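Local coordinates for xylose isomerase-like TIM barrel domain-containing protein (Parabacteroides distasonis, PDB 4KW2) that is of unknown function but has a xylose isomerase-like TIM barrel and may act as an isomerase or related enzyme, at residues Leu207-Met211 / Glu252-Ser256. Residues are numbered along the deposited sequence; the frame is centred on the assembly and turned at random.
Sequences LTDKM and EIRNS. With SO4 (sulfate ion), chain B.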
ATOM      1  N   LEU A 207       0.015  10.102  -7.582  1.00 38.43           N
ATOM      2  CA  LEU A 207      -0.747  11.040  -8.376  1.00 38.98           C
ATOM      3  C   LEU A 207      -1.465  10.274  -9.465  1.00 36.53           C
ATOM      4  O   LEU A 207      -0.871   9.419 -10.107  1.00 34.53           O
ATOM      5  CB  LEU A 207       0.166  12.102  -8.998  1.00 39.78           C
ATOM      6  CG  LEU A 207      -0.543  13.157  -9.851  1.00 39.60           C
ATOM      7  CD1 LEU A 207      -1.595  13.875  -9.031  1.00 41.11           C
ATOM      8  CD2 LEU A 207       0.456  14.138 -10.429  1.00 41.27           C
ATOM      9  N   THR A 208      -2.750  10.573  -9.643  1.00 35.61           N
ATOM     10  CA  THR A 208      -3.560   9.969 -10.694  1.00 34.40           C
ATOM     11  C   THR A 208      -3.991  11.018 -11.708  1.00 33.59           C
ATOM     12  O   THR A 208      -3.817  12.222 -11.506  1.00 34.20           O
ATOM     13  CB  THR A 208      -4.815   9.282 -10.119  1.00 35.50           C
ATOM     14  OG1 THR A 208      -5.641  10.252  -9.460  1.00 33.33           O
ATOM     15  CG2 THR A 208      -4.421   8.207  -9.125  1.00 35.74           C
ATOM     16  N   ASP A 209      -4.545  10.531 -12.809  1.00 36.76           N
ATOM     17  CA  ASP A 209      -5.097  11.371 -13.861  1.00 36.60           C
ATOM     18  C   ASP A 209      -6.193  12.266 -13.276  1.00 32.96           C
ATOM     19  O   ASP A 209      -7.192  11.772 -12.752  1.00 31.04           O
ATOM     20  CB  ASP A 209      -5.678  10.466 -14.962  1.00 39.43           C
ATOM     21  CG  ASP A 209      -5.932  11.196 -16.265  1.00 41.32           C
ATOM     22  OD1 ASP A 209      -5.869  12.442 -16.317  1.00 40.23           O
ATOM     23  OD2 ASP A 209      -6.195  10.499 -17.263  1.00 51.00           O
ATOM     24  N   LYS A 210      -5.982  13.578 -13.349  1.00 33.35           N
ATOM     25  CA  LYS A 210      -6.919  14.579 -12.810  1.00 34.38           C
ATOM     26  C   LYS A 210      -7.223  14.422 -11.310  1.00 29.80           C
ATOM     27  O   LYS A 210      -8.259  14.868 -10.827  1.00 29.49           O
ATOM     28  CB  LYS A 210      -8.193  14.601 -13.662  1.00 40.45           C
ATOM     29  CG  LYS A 210      -7.947  15.233 -15.028  1.00 49.77           C
ATOM     30  CD  LYS A 210      -8.622  14.488 -16.164  1.00 61.20           C
ATOM     31  CE  LYS A 210      -8.169  15.046 -17.507  1.00 66.98           C
ATOM     32  NZ  LYS A 210      -8.114  13.988 -18.554  1.00 69.26           N
HETATM   33  N   MSE A 211      -6.273  13.830 -10.587  1.00 29.69           N
HETATM   34  CA  MSE A 211      -6.412  13.459  -9.166  1.00 29.74           C
HETATM   35  C   MSE A 211      -7.689  12.712  -8.871  1.00 29.00           C
HETATM   36  O   MSE A 211      -8.261  12.834  -7.792  1.00 28.76           O
HETATM   37  CB  MSE A 211      -6.221  14.688  -8.274  1.00 29.72           C
HETATM   38  CG  MSE A 211      -4.755  15.099  -8.328  1.00 31.12           C
HETATM   39 SE   MSE A 211      -4.452  16.772  -7.345  0.75 29.68          SE
HETATM   40  CE  MSE A 211      -4.745  16.010  -5.563  1.00 32.80           C
ATOM     41  N   GLU A 252      -0.760  10.434 -19.163  1.00 39.64           N
ATOM     42  CA  GLU A 252      -1.767  10.493 -18.108  1.00 41.58           C
ATOM     43  C   GLU A 252      -1.408  11.523 -17.049  1.00 37.18           C
ATOM     44  O   GLU A 252      -2.257  12.307 -16.623  1.00 33.98           O
ATOM     45  CB  GLU A 252      -1.969   9.117 -17.459  1.00 46.51           C
ATOM     46  CG  GLU A 252      -2.836   8.187 -18.292  1.00 53.35           C
ATOM     47  CD  GLU A 252      -2.871   6.758 -17.774  1.00 59.78           C
ATOM     48  OE1 GLU A 252      -2.173   6.442 -16.785  1.00 65.74           O
ATOM     49  OE2 GLU A 252      -3.607   5.945 -18.369  1.00 62.38           O
ATOM     50  N   ILE A 253      -0.146  11.520 -16.628  1.00 36.04           N
ATOM     51  CA  ILE A 253       0.311  12.442 -15.596  1.00 35.46           C
ATOM     52  C   ILE A 253       0.333  13.879 -16.144  1.00 33.55           C
ATOM     53  O   ILE A 253      -0.008  14.821 -15.427  1.00 33.16           O
ATOM     54  CB  ILE A 253       1.689  12.027 -15.028  1.00 36.54           C
ATOM     55  CG1 ILE A 253       1.622  10.619 -14.425  1.00 39.79           C
ATOM     56  CG2 ILE A 253       2.163  13.014 -13.969  1.00 37.53           C
ATOM     57  CD1 ILE A 253       0.648  10.464 -13.270  1.00 41.14           C
ATOM     58  N   ARG A 254       0.685  14.042 -17.417  1.00 32.36           N
ATOM     59  CA  ARG A 254       0.663  15.372 -18.038  1.00 33.27           C
ATOM     60  C   ARG A 254      -0.716  16.030 -17.992  1.00 35.05           C
ATOM     61  O   ARG A 254      -0.803  17.256 -17.921  1.00 35.51           O
ATOM     62  CB  ARG A 254       1.218  15.341 -19.462  1.00 33.02           C
ATOM     63  CG  ARG A 254       2.731  15.462 -19.479  1.00 32.53           C
ATOM     64  CD  ARG A 254       3.318  15.310 -20.866  1.00 32.01           C
ATOM     65  NE  ARG A 254       2.922  16.369 -21.796  1.00 31.57           N
ATOM     66  CZ  ARG A 254       3.401  17.614 -21.796  1.00 32.02           C
ATOM     67  NH1 ARG A 254       4.289  18.014 -20.893  1.00 32.57           N
ATOM     68  NH2 ARG A 254       2.982  18.477 -22.711  1.00 32.52           N
ATOM     69  N   ASN A 255      -1.783  15.228 -17.988  1.00 35.38           N
ATOM     70  CA  ASN A 255      -3.139  15.757 -17.756  1.00 35.16           C
ATOM     71  C   ASN A 255      -3.308  16.461 -16.414  1.00 36.70           C
ATOM     72  O   ASN A 255      -3.968  17.496 -16.336  1.00 37.56           O
ATOM     73  CB  ASN A 255      -4.181  14.652 -17.833  1.00 35.63           C
ATOM     74  CG  ASN A 255      -4.347  14.105 -19.227  1.00 37.20           C
ATOM     75  OD1 ASN A 255      -4.216  14.830 -20.204  1.00 40.66           O
ATOM     76  ND2 ASN A 255      -4.642  12.817 -19.328  1.00 40.07           N
ATOM     77  N   SER A 256      -2.737  15.887 -15.358  1.00 35.55           N
ATOM     78  CA  SER A 256      -2.786  16.514 -14.040  1.00 37.41           C
ATOM     79  C   SER A 256      -1.799  17.673 -13.937  1.00 36.07           C
ATOM     80  O   SER A 256      -2.135  18.730 -13.407  1.00 35.42           O
ATOM     81  CB  SER A 256      -2.513  15.494 -12.938  1.00 38.82           C
ATOM     82  OG  SER A 256      -3.616  14.623 -12.799  1.00 41.35           O
TER
HETATM   83  S   SO4 B 300       1.556  16.215 -25.349  1.00 46.11           S
HETATM   84  O1  SO4 B 300       1.841  17.641 -25.086  1.00 45.14           O
HETATM   85  O2  SO4 B 300       2.657  15.639 -26.144  1.00 50.24           O
HETATM   86  O3  SO4 B 300       1.419  15.479 -24.071  1.00 46.72           O
HETATM   87  O4  SO4 B 300       0.298  16.107 -26.118  1.00 52.77           O
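S256 sets its hydroxyl into the backbone bend at T208-K210. With OG anti to the carbonyl carbon (chi1 -72°), the hydroxyl leaves the helix toward this bend, and S256 OG donates to T208 O over 2.7 Å, in the carbonyl plane and on a lone pair. The same T208 O also accepts from M211 N, so two donors grip it and a beta turn, close to type II, spans T208-M211. K210 N lies 2.6 Å from S256 OG, but its N-H is poorly aligned, a weak bond despite the short distance.

These segments belong to a (beta/alpha)8 barrel closed by eight parallel strands: 207-211 lies in the loop between strand 199-204 and helix 222-232, and 252-256 is part of helix 250-262, which follows the last strand. Next to the polar bonds, L207 CD2 lies 4.1 Å from I253 CG2, and both side chains also touch I241 of strand 238-241.

N255 can be followed outward. Its CB packs beside D209 OD1 and, more loosely, K210 CE; CG lies near both D209 OD1 and K210 NZ; at the tip, ND2 donates to D209 OD1 (3.3 Å) in a bent bond on the syn side, 34° out of the carboxylate plane. A second, weak bond links N255 ND2 to D209 OD2 at 3.5 Å. The carboxylate and amide planes are only 14° apart. K210 NZ forms a salt bridge with D209 OD1, also at 3.5 Å. An alanine in place of D209 would probably deprive the ammonium of this carboxylate partner and leave the N255 amide freer to turn.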